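Local coordinates for protein lipid II:glycine glycyltransferase (Staphylococcus aureus, PDB 6SNR) that probably transfers the first glycine of the pentaglycine cross-bridge from glycyl-tRNA to the lysine side chain of lipid II in peptidoglycan synthesis, at residues T150-N155 and H347-Y352; T179-S184 and E227-K232; E187-F192 and G306-F311; E300-S305 and N325-F330. All blocks are in the same frame, centred on the assembly; numbering follows the deposited sequence.

Contact 1 (T150-N155 and H347-Y352)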
loop_
_atom_site.group_PDB
_atom_site.type_symbol
_atom_site.label_atom_id
_atom_site.label_comp_id
_atom_site.label_asym_id
_atom_site.label_seq_id
_atom_site.Cartn_x
_atom_site.Cartn_y
_atom_site.Cartn_z
ATOM N N THR A 150 2.327 4.676 -7.925
ATOM C CA THR A 150 1.892 4.184 -9.250
ATOM C C THR A 150 0.536 4.761 -9.636
ATOM O O THR A 150 -0.440 4.575 -8.942
ATOM C CB THR A 150 1.786 2.641 -9.275
ATOM O OG1 THR A 150 3.028 2.047 -8.850
ATOM C CG2 THR A 150 1.379 2.142 -10.682
ATOM N N PRO A 151 0.453 5.454 -10.795
ATOM C CA PRO A 151 -0.851 5.834 -11.329
ATOM C C PRO A 151 -1.580 4.574 -11.780
ATOM O O PRO A 151 -1.009 3.739 -12.567
ATOM C CB PRO A 151 -0.516 6.732 -12.529
ATOM C CG PRO A 151 0.909 7.062 -12.404
ATOM C CD PRO A 151 1.558 5.944 -11.631
ATOM N N ILE A 152 -2.807 4.400 -11.290
ATOM C CA ILE A 152 -3.596 3.197 -11.593
ATOM C C ILE A 152 -4.944 3.447 -12.300
ATOM O O ILE A 152 -5.779 2.537 -12.403
ATOM C CB ILE A 152 -3.820 2.316 -10.348
ATOM C CG1 ILE A 152 -4.385 3.128 -9.163
ATOM C CG2 ILE A 152 -2.503 1.681 -9.926
ATOM C CD1 ILE A 152 -5.072 2.246 -8.150
ATOM N N ASP A 153 -5.147 4.671 -12.756
ATOM C CA ASP A 153 -6.346 5.007 -13.522
ATOM C C ASP A 153 -6.071 4.693 -14.985
ATOM O O ASP A 153 -6.053 5.562 -15.873
ATOM C CB ASP A 153 -6.763 6.474 -13.330
ATOM C CG ASP A 153 -5.695 7.459 -13.700
ATOM O OD1 ASP A 153 -4.466 7.191 -13.584
ATOM O OD2 ASP A 153 -6.105 8.576 -14.100
ATOM N N LYS A 154 -5.840 3.406 -15.189
ATOM C CA LYS A 154 -5.357 2.844 -16.459
ATOM C C LYS A 154 -6.010 1.511 -16.672
ATOM O O LYS A 154 -6.389 0.843 -15.723
ATOM C CB LYS A 154 -3.839 2.633 -16.351
ATOM C CG LYS A 154 -3.078 3.915 -16.419
ATOM C CD LYS A 154 -1.594 3.687 -16.343
ATOM C CE LYS A 154 -0.897 4.975 -16.616
ATOM N NZ LYS A 154 0.545 4.853 -16.371
ATOM N N ASN A 155 -6.123 1.089 -17.939
ATOM C CA ASN A 155 -6.541 -0.280 -18.212
ATOM C C ASN A 155 -5.436 -1.285 -17.888
ATOM O O ASN A 155 -4.292 -0.902 -17.608
ATOM C CB ASN A 155 -7.130 -0.465 -19.637
ATOM C CG ASN A 155 -6.101 -0.334 -20.751
ATOM O OD1 ASN A 155 -4.954 -0.736 -20.624
ATOM N ND2 ASN A 155 -6.534 0.252 -21.884
ATOM N N HIS A 347 -12.019 -0.267 -7.024
ATOM C CA HIS A 347 -12.631 0.322 -5.826
ATOM C C HIS A 347 -12.741 1.849 -5.920
ATOM O O HIS A 347 -13.437 2.460 -5.096
ATOM C CB HIS A 347 -11.835 -0.149 -4.580
ATOM C CG HIS A 347 -12.504 0.090 -3.254
ATOM N ND1 HIS A 347 -13.658 -0.558 -2.859
ATOM C CD2 HIS A 347 -12.152 0.895 -2.218
ATOM C CE1 HIS A 347 -13.986 -0.168 -1.637
ATOM N NE2 HIS A 347 -13.085 0.708 -1.225
ATOM N N GLY A 348 -12.088 2.478 -6.897
ATOM C CA GLY A 348 -12.133 3.933 -7.068
ATOM C C GLY A 348 -10.868 4.706 -6.811
ATOM O O GLY A 348 -10.870 5.928 -6.853
ATOM N N ALA A 349 -9.761 4.001 -6.574
ATOM C CA ALA A 349 -8.491 4.646 -6.377
ATOM C C ALA A 349 -7.798 4.968 -7.694
ATOM O O ALA A 349 -7.855 4.199 -8.674
ATOM C CB ALA A 349 -7.606 3.796 -5.490
ATOM N N THR A 350 -7.104 6.069 -7.741
ATOM C CA THR A 350 -6.337 6.445 -8.928
ATOM C C THR A 350 -4.835 6.472 -8.712
ATOM O O THR A 350 -4.066 6.630 -9.699
ATOM C CB THR A 350 -6.789 7.820 -9.476
ATOM O OG1 THR A 350 -6.556 8.803 -8.463
ATOM C CG2 THR A 350 -8.263 7.785 -9.853
ATOM N N THR A 351 -4.387 6.322 -7.451
ATOM C CA THR A 351 -2.983 6.147 -7.115
ATOM C C THR A 351 -2.803 4.981 -6.152
ATOM O O THR A 351 -3.671 4.697 -5.354
ATOM C CB THR A 351 -2.319 7.415 -6.519
ATOM O OG1 THR A 351 -3.101 7.896 -5.427
ATOM C CG2 THR A 351 -2.215 8.502 -7.565
ATOM N N TYR A 352 -1.656 4.339 -6.243
ATOM C CA TYR A 352 -1.275 3.167 -5.450
ATOM C C TYR A 352 0.106 3.470 -4.870
ATOM O O TYR A 352 1.116 3.588 -5.576
ATOM C CB TYR A 352 -1.268 1.935 -6.341
ATOM C CG TYR A 352 -0.954 0.619 -5.701
ATOM C CD1 TYR A 352 0.367 0.156 -5.567
ATOM C CD2 TYR A 352 -1.969 -0.224 -5.295
ATOM C CE1 TYR A 352 0.645 -1.074 -5.005
ATOM C CE2 TYR A 352 -1.705 -1.451 -4.738
ATOM C CZ TYR A 352 -0.402 -1.886 -4.607
ATOM O OH TYR A 352 -0.133 -3.105 -4.057
HETATM O O HOH W 1 -3.345 8.707 -11.235
#
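Ile152 turns CG1 into the crowded position between its own backbone N and carbonyl carbon (chi1 52°), which sends the longer branch across to Ala349 and Thr350 and leaves CG2 for Tyr352. Ile152 CD1 comes to 3.4 Å from Ala349 O and 4.0 Å from Ala349 CB, while Ile152 CG2 lies 3.8 Å from Tyr352 CB. In Tyr352, CG anti to the backbone N (chi1 -178°) carries the ring away from Ile152, leaving CB beside its CG2; the tyrosine OH is hydrogen-bonded to Gln337.

Next to these side chains the backbones form a short antiparallel ladder. Thr150 and Tyr352 make a hydrogen-bonded pair, with Thr150 N 2.9 Å from Tyr352 O and Tyr352 N 3.0 Å from Thr150 O. Pro151 and Thr351 follow as a non-hydrogen-bonded pair. Beyond them Ile152 N reaches Thr350 O at 3.0 Å, and although the N-H points straight at the oxygen, the donor sits well above the carbonyl plane. Thr350 O also takes a bond from a water, 2.7 Å away, which donates to Asp153 OD1 too, so this oxygen is gripped twice.

A Schellman motif at Gly348 closes helix 332-347, and Met341 and Ala344 of that helix touch Thr150 and Ile152. Asp153 is the centre of an inverse gamma turn that leads segment 150-155 toward helix 156-162, whose Leu159 touches the same two residues. The whole is a helix-to-strand and a strand-to-helix connection paired at the ends of two neighbouring inner strands of an alpha/beta sheet, as in the GNAT-like domains of Fem ligases.

Contact 2 (T179-S184 and E227-K232); sequences TTVERS and ELFLVK
Thr180-Arg183 runs antiparallel to Glu227-Lys232, the N-to-C directions 154° apart and the axes 4.7 Å from each other, with Thr180-Lys232 and Glu182-Leu230 as hydrogen-bonded pairs and Val181-Val231 and Arg183-Phe229 as non-hydrogen-bonded ones. Past the last pair Ser184 N still reaches Leu228 O at 2.7 Å.

On one face Val181 sets CG2 against Val231 CG2 and CG1 against Phe229 CD2, both at 4.1 Å. Arg183 CB lies near CE2 of the same ring, the guanidinium plane standing at 90° to it. With CG anti to the backbone N (chi1 -172°) and a bend at chi3, the arginine brings NE to 3.5 Å from Glu227 OE1. This is a salt bridge of charges alone, since the oxygen lies well out of the guanidinium plane and no N-H points at it. A water holds that end together, donating to Glu227 OE1 and Ser184 O and accepting from Leu228 N.

The other face carries Glu182, Leu230 and Lys232. Glu182 OE2 passes 3.6 Å from Lys232 CD, but the polar ends have other partners, Glu182 OE1 on Tyr303 OH and Lys232 NZ on Glu300 O. Ser184 OG rests 3.5 Å from Leu230 CD1.

Strand 180-183 is outermost in its sheet, and strand 226-233 separates it from 302-312. Helix 332-347 touches Val181, Phe229 and Val231, whereas helix 189-202 meets Leu228 through Leu189 and Phe192.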
loop_
_atom_site.group_PDB
_atom_site.type_symbol
_atom_site.label_atom_id
_atom_site.label_comp_id
_atom_site.label_asym_id
_atom_site.label_seq_id
_atom_site.Cartn_x
_atom_site.Cartn_y
_atom_site.Cartn_z
ATOM N N THR A 179 -0.520 -19.649 -9.432
ATOM C CA THR A 179 -1.066 -19.225 -8.115
ATOM C C THR A 179 -2.413 -18.513 -8.307
ATOM O O THR A 179 -2.734 -18.093 -9.402
ATOM C CB THR A 179 -0.101 -18.255 -7.364
ATOM O OG1 THR A 179 0.268 -17.148 -8.205
ATOM C CG2 THR A 179 1.159 -18.984 -6.879
ATOM N N THR A 180 -3.177 -18.357 -7.220
ATOM C CA THR A 180 -4.373 -17.517 -7.206
ATOM C C THR A 180 -4.218 -16.463 -6.101
ATOM O O THR A 180 -3.554 -16.703 -5.064
ATOM C CB THR A 180 -5.660 -18.323 -6.924
ATOM O OG1 THR A 180 -5.505 -19.058 -5.717
ATOM C CG2 THR A 180 -5.921 -19.320 -8.045
ATOM N N VAL A 181 -4.780 -15.297 -6.363
ATOM C CA VAL A 181 -4.791 -14.219 -5.338
ATOM C C VAL A 181 -6.190 -14.191 -4.746
ATOM O O VAL A 181 -7.168 -14.061 -5.483
ATOM C CB VAL A 181 -4.400 -12.891 -5.958
ATOM C CG1 VAL A 181 -4.337 -11.813 -4.890
ATOM C CG2 VAL A 181 -3.038 -13.028 -6.666
ATOM N N GLU A 182 -6.262 -14.294 -3.412
ATOM C CA GLU A 182 -7.526 -14.221 -2.663
ATOM C C GLU A 182 -7.614 -12.896 -1.886
ATOM O O GLU A 182 -6.629 -12.484 -1.298
ATOM C CB GLU A 182 -7.591 -15.326 -1.610
ATOM C CG GLU A 182 -7.654 -16.750 -2.141
ATOM C CD GLU A 182 -7.577 -17.814 -1.053
ATOM O OE1 GLU A 182 -7.407 -17.495 0.149
ATOM O OE2 GLU A 182 -7.665 -19.008 -1.423
ATOM N N ARG A 183 -8.789 -12.271 -1.908
ATOM C CA ARG A 183 -9.111 -11.202 -0.934
ATOM C C ARG A 183 -9.614 -11.928 0.275
ATOM O O ARG A 183 -10.672 -12.601 0.215
ATOM C CB ARG A 183 -10.159 -10.216 -1.494
ATOM C CG ARG A 183 -10.419 -8.969 -0.638
ATOM C CD ARG A 183 -11.765 -8.341 -0.986
ATOM N NE ARG A 183 -12.818 -8.879 -0.121
ATOM C CZ ARG A 183 -14.128 -8.796 -0.352
ATOM N NH1 ARG A 183 -14.589 -8.176 -1.439
ATOM N NH2 ARG A 183 -14.984 -9.348 0.513
ATOM N N SER A 184 -8.862 -11.854 1.375
ATOM C CA SER A 184 -9.107 -12.652 2.570
ATOM C C SER A 184 -9.987 -11.899 3.591
ATOM O O SER A 184 -10.662 -10.917 3.221
ATOM C CB SER A 184 -7.787 -13.114 3.183
ATOM O OG SER A 184 -7.931 -14.111 4.195
ATOM N N GLU A 227 -7.977 -4.034 3.376
ATOM C CA GLU A 227 -8.195 -5.400 2.901
ATOM C C GLU A 227 -6.910 -6.204 2.982
ATOM O O GLU A 227 -5.820 -5.683 2.782
ATOM C CB GLU A 227 -8.692 -5.393 1.461
ATOM C CG GLU A 227 -9.938 -4.536 1.267
ATOM C CD GLU A 227 -11.229 -5.225 1.702
ATOM O OE1 GLU A 227 -11.249 -6.453 1.925
ATOM O OE2 GLU A 227 -12.230 -4.502 1.803
ATOM N N LEU A 228 -7.063 -7.505 3.257
ATOM C CA LEU A 228 -5.974 -8.430 3.294
ATOM C C LEU A 228 -6.018 -9.310 2.049
ATOM O O LEU A 228 -7.088 -9.815 1.699
ATOM C CB LEU A 228 -6.083 -9.319 4.517
ATOM C CG LEU A 228 -5.078 -10.474 4.637
ATOM C CD1 LEU A 228 -3.670 -9.958 4.834
ATOM C CD2 LEU A 228 -5.489 -11.450 5.748
ATOM N N PHE A 229 -4.874 -9.466 1.390
ATOM C CA PHE A 229 -4.790 -10.349 0.198
ATOM C C PHE A 229 -3.811 -11.439 0.560
ATOM O O PHE A 229 -2.808 -11.160 1.215
ATOM C CB PHE A 229 -4.329 -9.576 -1.053
ATOM C CG PHE A 229 -5.335 -8.617 -1.555
ATOM C CD1 PHE A 229 -5.478 -7.384 -0.944
ATOM C CD2 PHE A 229 -6.184 -8.945 -2.587
ATOM C CE1 PHE A 229 -6.457 -6.521 -1.344
ATOM C CE2 PHE A 229 -7.147 -8.051 -3.024
ATOM C CZ PHE A 229 -7.277 -6.823 -2.376
ATOM N N LEU A 230 -4.081 -12.673 0.089
ATOM C CA LEU A 230 -3.187 -13.812 0.311
ATOM C C LEU A 230 -2.997 -14.531 -1.037
ATOM O O LEU A 230 -3.965 -14.651 -1.830
ATOM C CB LEU A 230 -3.831 -14.755 1.303
ATOM C CG LEU A 230 -4.027 -14.290 2.724
ATOM C CD1 LEU A 230 -4.732 -15.354 3.549
ATOM C CD2 LEU A 230 -2.690 -13.944 3.331
ATOM N N VAL A 231 -1.797 -15.033 -1.283
ATOM C CA VAL A 231 -1.529 -15.778 -2.552
ATOM C C VAL A 231 -1.344 -17.258 -2.197
ATOM O O VAL A 231 -0.525 -17.581 -1.347
ATOM C CB VAL A 231 -0.286 -15.266 -3.259
ATOM C CG1 VAL A 231 -0.008 -16.062 -4.540
ATOM C CG2 VAL A 231 -0.437 -13.775 -3.590
ATOM N N LYS A 232 -2.118 -18.107 -2.872
ATOM C CA LYS A 232 -2.181 -19.538 -2.606
ATOM C C LYS A 232 -1.675 -20.332 -3.831
ATOM O O LYS A 232 -1.962 -19.992 -4.977
ATOM C CB LYS A 232 -3.620 -19.939 -2.346
ATOM C CG LYS A 232 -3.775 -21.369 -1.848
ATOM C CD LYS A 232 -5.189 -21.630 -1.380
ATOM C CE LYS A 232 -5.198 -22.270 -0.015
ATOM N NZ LYS A 232 -6.546 -22.850 0.234
HETATM O O HOH W 2 -9.845 -8.323 3.630
#

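Contact 3 (E187-F192 and G306-F311)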
loop_
_atom_site.group_PDB
_atom_site.type_symbol
_atom_site.label_atom_id
_atom_site.label_comp_id
_atom_site.label_asym_id
_atom_site.label_seq_id
_atom_site.Cartn_x
_atom_site.Cartn_y
_atom_site.Cartn_z
ATOM N N GLU A 187 -9.706 -13.747 9.765
ATOM C CA GLU A 187 -9.073 -15.032 10.085
ATOM C C GLU A 187 -7.782 -15.236 9.268
ATOM O O GLU A 187 -6.846 -15.865 9.748
ATOM C CB GLU A 187 -10.042 -16.200 9.875
ATOM C CG GLU A 187 -9.584 -17.489 10.543
ATOM C CD GLU A 187 -9.640 -17.406 12.067
ATOM O OE1 GLU A 187 -10.748 -17.178 12.608
ATOM O OE2 GLU A 187 -8.581 -17.566 12.719
ATOM N N GLY A 188 -7.732 -14.640 8.079
ATOM C CA GLY A 188 -6.515 -14.643 7.236
ATOM C C GLY A 188 -5.290 -14.003 7.863
ATOM O O GLY A 188 -4.118 -14.235 7.443
ATOM N N LEU A 189 -5.494 -13.167 8.891
ATOM C CA LEU A 189 -4.364 -12.487 9.501
ATOM C C LEU A 189 -3.401 -13.432 10.222
ATOM O O LEU A 189 -2.270 -13.058 10.478
ATOM C CB LEU A 189 -4.808 -11.351 10.467
ATOM C CG LEU A 189 -5.486 -10.177 9.739
ATOM C CD1 LEU A 189 -6.256 -9.281 10.723
ATOM C CD2 LEU A 189 -4.533 -9.346 8.881
ATOM N N LYS A 190 -3.857 -14.645 10.575
ATOM C CA LYS A 190 -2.976 -15.606 11.238
ATOM C C LYS A 190 -1.949 -16.135 10.259
ATOM O O LYS A 190 -0.770 -16.125 10.572
ATOM C CB LYS A 190 -3.740 -16.760 11.885
ATOM C CG LYS A 190 -4.391 -16.401 13.217
ATOM C CD LYS A 190 -5.106 -17.589 13.856
ATOM C CE LYS A 190 -4.172 -18.779 14.057
ATOM N NZ LYS A 190 -4.742 -19.832 14.956
ATOM N N THR A 191 -2.400 -16.443 9.046
ATOM C CA THR A 191 -1.504 -16.745 7.917
ATOM C C THR A 191 -0.570 -15.562 7.632
ATOM O O THR A 191 0.658 -15.704 7.501
ATOM C CB THR A 191 -2.332 -17.146 6.671
ATOM O OG1 THR A 191 -3.072 -18.357 6.954
ATOM C CG2 THR A 191 -1.402 -17.387 5.447
ATOM N N PHE A 192 -1.129 -14.361 7.548
ATOM C CA PHE A 192 -0.282 -13.197 7.305
ATOM C C PHE A 192 0.825 -12.983 8.331
ATOM O O PHE A 192 1.968 -12.670 8.018
ATOM C CB PHE A 192 -1.177 -11.949 7.250
ATOM C CG PHE A 192 -0.429 -10.714 6.882
ATOM C CD1 PHE A 192 0.072 -10.565 5.604
ATOM C CD2 PHE A 192 -0.198 -9.717 7.821
ATOM C CE1 PHE A 192 0.756 -9.440 5.241
ATOM C CE2 PHE A 192 0.527 -8.591 7.466
ATOM C CZ PHE A 192 0.998 -8.438 6.183
ATOM N N GLY A 306 1.385 -12.424 1.201
ATOM C CA GLY A 306 0.201 -11.703 1.669
ATOM C C GLY A 306 0.523 -10.228 1.830
ATOM O O GLY A 306 1.713 -9.825 1.877
ATOM N N ALA A 307 -0.541 -9.417 1.833
ATOM C CA ALA A 307 -0.374 -7.991 1.998
ATOM C C ALA A 307 -1.634 -7.313 2.495
ATOM O O ALA A 307 -2.745 -7.786 2.283
ATOM C CB ALA A 307 0.023 -7.396 0.677
ATOM N N LEU A 308 -1.429 -6.155 3.138
ATOM C CA LEU A 308 -2.511 -5.277 3.547
ATOM C C LEU A 308 -2.576 -4.030 2.668
ATOM O O LEU A 308 -1.552 -3.362 2.480
ATOM C CB LEU A 308 -2.280 -4.912 4.998
ATOM C CG LEU A 308 -2.569 -5.958 6.077
ATOM C CD1 LEU A 308 -2.040 -5.501 7.447
ATOM C CD2 LEU A 308 -4.048 -6.248 6.167
ATOM N N LEU A 309 -3.773 -3.728 2.142
ATOM C CA LEU A 309 -4.053 -2.646 1.206
ATOM C C LEU A 309 -5.069 -1.723 1.875
ATOM O O LEU A 309 -6.103 -2.183 2.329
ATOM C CB LEU A 309 -4.678 -3.189 -0.077
ATOM C CG LEU A 309 -5.046 -2.231 -1.186
ATOM C CD1 LEU A 309 -3.795 -1.576 -1.735
ATOM C CD2 LEU A 309 -5.863 -2.919 -2.294
ATOM N N MET A 310 -4.721 -0.441 2.013
ATOM C CA MET A 310 -5.614 0.554 2.650
ATOM C C MET A 310 -6.131 1.536 1.663
ATOM O O MET A 310 -5.562 1.711 0.582
ATOM C CB MET A 310 -4.839 1.355 3.730
ATOM C CG MET A 310 -3.959 0.565 4.636
ATOM S SD MET A 310 -4.723 -0.850 5.422
ATOM C CE MET A 310 -3.808 -2.131 4.686
ATOM N N PHE A 311 -7.198 2.278 2.004
ATOM C CA PHE A 311 -7.758 3.280 1.122
ATOM C C PHE A 311 -8.161 4.545 1.880
ATOM O O PHE A 311 -8.588 4.471 3.054
ATOM C CB PHE A 311 -9.054 2.827 0.464
ATOM C CG PHE A 311 -8.866 1.669 -0.495
ATOM C CD1 PHE A 311 -8.916 0.363 -0.055
ATOM C CD2 PHE A 311 -8.629 1.937 -1.801
ATOM C CE1 PHE A 311 -8.728 -0.709 -0.967
ATOM C CE2 PHE A 311 -8.448 0.908 -2.708
ATOM C CZ PHE A 311 -8.484 -0.410 -2.290
#
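The Phe192 ring has Leu308 over one face, CG above it, and the backbone of Gly306 at its edge. Phe192 CE1 comes to 3.5 Å from Gly306 C and 3.5 Å from Gly306 O, the oxygen lying in the ring plane. Further round the ring, Phe192 CE2 is 4.0 Å from Leu308 CD1. Phe213 meets the same ring edge-to-face.

One torsion and one glycine explain the fit. Phe192 has CG anti to its backbone N (chi1 -175°), which drives the ring off the helix toward the strand, and Gly306, lacking a side chain, lets the ring edge come right down to the peptide. Leu308, next but one along the strand, points toward the helix, while Ala307 between them points away and touches Met336 and Met340 of helix 332-347. The layering is that of an alpha/beta domain, a GNAT-like one in this family: strand 302-312 of the sheet lies between helix 189-202 and helix 332-347.

Every residue that touches is buried, and no hydrogen bond links the segments. One turn before Phe192, Leu189 brings its CD2 to 4.1 Å from Leu308 CD2, the two side chains crossing at about a right angle, with Tyr217 and Glu214 of helix 210-220 also touching Leu189.

Contact 4 (E300-S305 and N325-F330); sequences EGIYLS and NEFRDF
Ile302 and Leu304 reach from the first strand of a beta-hairpin, strands 302-312 and 315-323, to Glu326, Phe327 and Phe330 in the loop that leaves the second strand. The loop thus folds back beside the hairpin's open end before helix 332-347 begins.

The Phe327 ring is the main surface they share. Ile302 is stretched out, CG1 anti to its backbone N (chi1 -172°), and the tip of that branch arrives at the ring's edge near its plane, with Ile302 CD1 4.0 Å from Phe327 CE2. Leu304 comes to the root of the ring instead, its side chain at about a right angle to that of the phenylalanine. Leu304 CD2 is 3.9 Å from Phe327 CD2, while CD1 of the leucine sits 4.0 Å from Phe327 CB. The two aliphatic side chains therefore take neighbouring parts of one aromatic residue.

Glu326 runs crosswise to Ile302, again at about a right angle, and lays its carboxylate by the isoleucine methyl, OE1 3.8 Å from Ile302 CD1. That meeting is van der Waals only, at the surface. Phe327 itself has a positive phi (53°), an unusual backbone for a residue with a side chain, and the chain then enters a short 3-10 turn at 328-330.

The turn returns Phe330 to the strand, where it also touches Thr179 and Leu233; Pro332 and Thr179 pack against Leu304. Phe330 N bonds back to Phe327 O at 3.0 Å, and Phe330 CB stands 4.3 Å from Leu304 CD1.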
loop_
_atom_site.group_PDB
_atom_site.type_symbol
_atom_site.label_atom_id
_atom_site.label_comp_id
_atom_site.label_asym_id
_atom_site.label_seq_id
_atom_site.Cartn_x
_atom_site.Cartn_y
_atom_site.Cartn_z
ATOM N N GLU A 300 -5.077 -28.689 1.213
ATOM C CA GLU A 300 -5.823 -27.502 0.847
ATOM C C GLU A 300 -4.864 -26.359 0.476
ATOM O O GLU A 300 -5.189 -25.204 0.691
ATOM C CB GLU A 300 -6.708 -27.077 2.022
ATOM N N GLY A 301 -3.687 -26.690 -0.058
ATOM C CA GLY A 301 -2.760 -25.687 -0.594
ATOM C C GLY A 301 -1.872 -25.031 0.436
ATOM O O GLY A 301 -1.919 -25.344 1.630
ATOM N N ILE A 302 -1.043 -24.110 -0.044
ATOM C CA ILE A 302 -0.089 -23.438 0.782
ATOM C C ILE A 302 -0.140 -21.972 0.391
ATOM O O ILE A 302 -0.237 -21.636 -0.791
ATOM C CB ILE A 302 1.343 -23.992 0.587
ATOM C CG1 ILE A 302 2.309 -23.386 1.621
ATOM C CG2 ILE A 302 1.857 -23.758 -0.822
ATOM C CD1 ILE A 302 3.776 -23.622 1.324
ATOM N N TYR A 303 -0.101 -21.119 1.399
ATOM C CA TYR A 303 -0.017 -19.678 1.157
ATOM C C TYR A 303 1.440 -19.247 1.086
ATOM O O TYR A 303 2.241 -19.600 1.940
ATOM C CB TYR A 303 -0.746 -18.925 2.269
ATOM C CG TYR A 303 -2.239 -19.041 2.159
ATOM C CD1 TYR A 303 -2.946 -18.375 1.169
ATOM C CD2 TYR A 303 -2.961 -19.803 3.062
ATOM C CE1 TYR A 303 -4.325 -18.465 1.043
ATOM C CE2 TYR A 303 -4.340 -19.897 2.960
ATOM C CZ TYR A 303 -5.028 -19.242 1.960
ATOM O OH TYR A 303 -6.413 -19.355 1.863
ATOM N N LEU A 304 1.742 -18.443 0.062
ATOM C CA LEU A 304 3.072 -17.993 -0.258
ATOM C C LEU A 304 3.376 -16.540 0.058
ATOM O O LEU A 304 4.520 -16.183 0.337
ATOM C CB LEU A 304 3.278 -18.160 -1.775
ATOM C CG LEU A 304 3.177 -19.596 -2.315
ATOM C CD1 LEU A 304 3.569 -19.612 -3.778
ATOM C CD2 LEU A 304 4.012 -20.543 -1.487
ATOM N N SER A 305 2.371 -15.679 -0.073
ATOM C CA SER A 305 2.588 -14.267 0.209
ATOM C C SER A 305 1.293 -13.642 0.692
ATOM O O SER A 305 0.233 -14.224 0.572
ATOM C CB SER A 305 3.127 -13.522 -1.000
ATOM O OG SER A 305 2.212 -13.449 -2.066
ATOM N N ASN A 325 9.691 -18.459 2.216
ATOM C CA ASN A 325 10.892 -18.884 1.508
ATOM C C ASN A 325 10.635 -19.977 0.462
ATOM O O ASN A 325 11.552 -20.358 -0.275
ATOM C CB ASN A 325 11.933 -19.386 2.535
ATOM C CG ASN A 325 12.395 -18.299 3.499
ATOM O OD1 ASN A 325 12.412 -18.497 4.711
ATOM N ND2 ASN A 325 12.838 -17.177 2.963
ATOM N N GLU A 326 9.408 -20.481 0.374
ATOM C CA GLU A 326 9.105 -21.590 -0.535
ATOM C C GLU A 326 8.420 -21.167 -1.836
ATOM O O GLU A 326 7.730 -20.151 -1.895
ATOM C CB GLU A 326 8.206 -22.593 0.154
ATOM C CG GLU A 326 8.765 -23.191 1.424
ATOM C CD GLU A 326 7.760 -24.131 2.035
ATOM O OE1 GLU A 326 7.159 -23.759 3.059
ATOM O OE2 GLU A 326 7.543 -25.216 1.456
ATOM N N PHE A 327 8.625 -21.977 -2.867
ATOM C CA PHE A 327 7.965 -21.834 -4.164
ATOM C C PHE A 327 8.102 -20.434 -4.786
ATOM O O PHE A 327 7.188 -19.974 -5.489
ATOM C CB PHE A 327 6.507 -22.276 -4.075
ATOM C CG PHE A 327 6.335 -23.668 -3.553
ATOM C CD1 PHE A 327 6.621 -24.759 -4.365
ATOM C CD2 PHE A 327 5.909 -23.893 -2.251
ATOM C CE1 PHE A 327 6.489 -26.053 -3.883
ATOM C CE2 PHE A 327 5.774 -25.193 -1.764
ATOM C CZ PHE A 327 6.053 -26.265 -2.593
ATOM N N ARG A 328 9.276 -19.822 -4.592
ATOM C CA ARG A 328 9.576 -18.451 -5.063
ATOM C C ARG A 328 9.466 -18.333 -6.582
ATOM O O ARG A 328 9.156 -17.264 -7.095
ATOM C CB ARG A 328 10.978 -17.988 -4.642
ATOM C CG ARG A 328 11.285 -17.933 -3.146
ATOM C CD ARG A 328 12.787 -17.734 -2.880
ATOM N NE ARG A 328 13.581 -18.773 -3.545
ATOM C CZ ARG A 328 14.899 -18.938 -3.435
ATOM N NH1 ARG A 328 15.488 -19.927 -4.103
ATOM N NH2 ARG A 328 15.633 -18.136 -2.670
ATOM N N ASP A 329 9.736 -19.424 -7.303
ATOM C CA ASP A 329 9.621 -19.446 -8.772
ATOM C C ASP A 329 8.206 -19.244 -9.314
ATOM O O ASP A 329 8.027 -18.960 -10.490
ATOM C CB ASP A 329 10.211 -20.757 -9.339
ATOM C CG ASP A 329 11.718 -20.732 -9.442
ATOM O OD1 ASP A 329 12.356 -19.840 -8.838
ATOM O OD2 ASP A 329 12.272 -21.622 -10.147
ATOM N N PHE A 330 7.190 -19.315 -8.453
ATOM C CA PHE A 330 5.852 -18.991 -8.862
ATOM C C PHE A 330 5.619 -17.477 -8.850
ATOM O O PHE A 330 4.564 -17.048 -9.239
ATOM C CB PHE A 330 4.850 -19.671 -7.921
ATOM C CG PHE A 330 4.581 -21.110 -8.272
ATOM C CD1 PHE A 330 5.461 -22.101 -7.882
ATOM C CD2 PHE A 330 3.469 -21.448 -9.037
ATOM C CE1 PHE A 330 5.225 -23.428 -8.237
ATOM C CE2 PHE A 330 3.228 -22.771 -9.390
ATOM C CZ PHE A 330 4.111 -23.756 -8.967
#

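How the contacts relate
All four contacts belong to one mixed seven-stranded sheet and its flanking helices. Contacts 2 and 3 are closest, with centres about 8 Å apart: strands 226-233 and 302-312 are neighbours, and Glu227 N and Phe229 N probably bond to Leu309 O and Ala307 O. Contacts 3 and 4 share strand 302-312, their centres about 16 Å apart. The centre of contact 1 lies about 27 Å from that of contact 4, but its Tyr352 and His347 touch Leu309 and Phe311 of contact 3. Along the chain, contact 1 spans the other three; contact 2 closes before contact 4 opens, and contact 3 interleaves with both. Residues far apart in sequence thus build one domain.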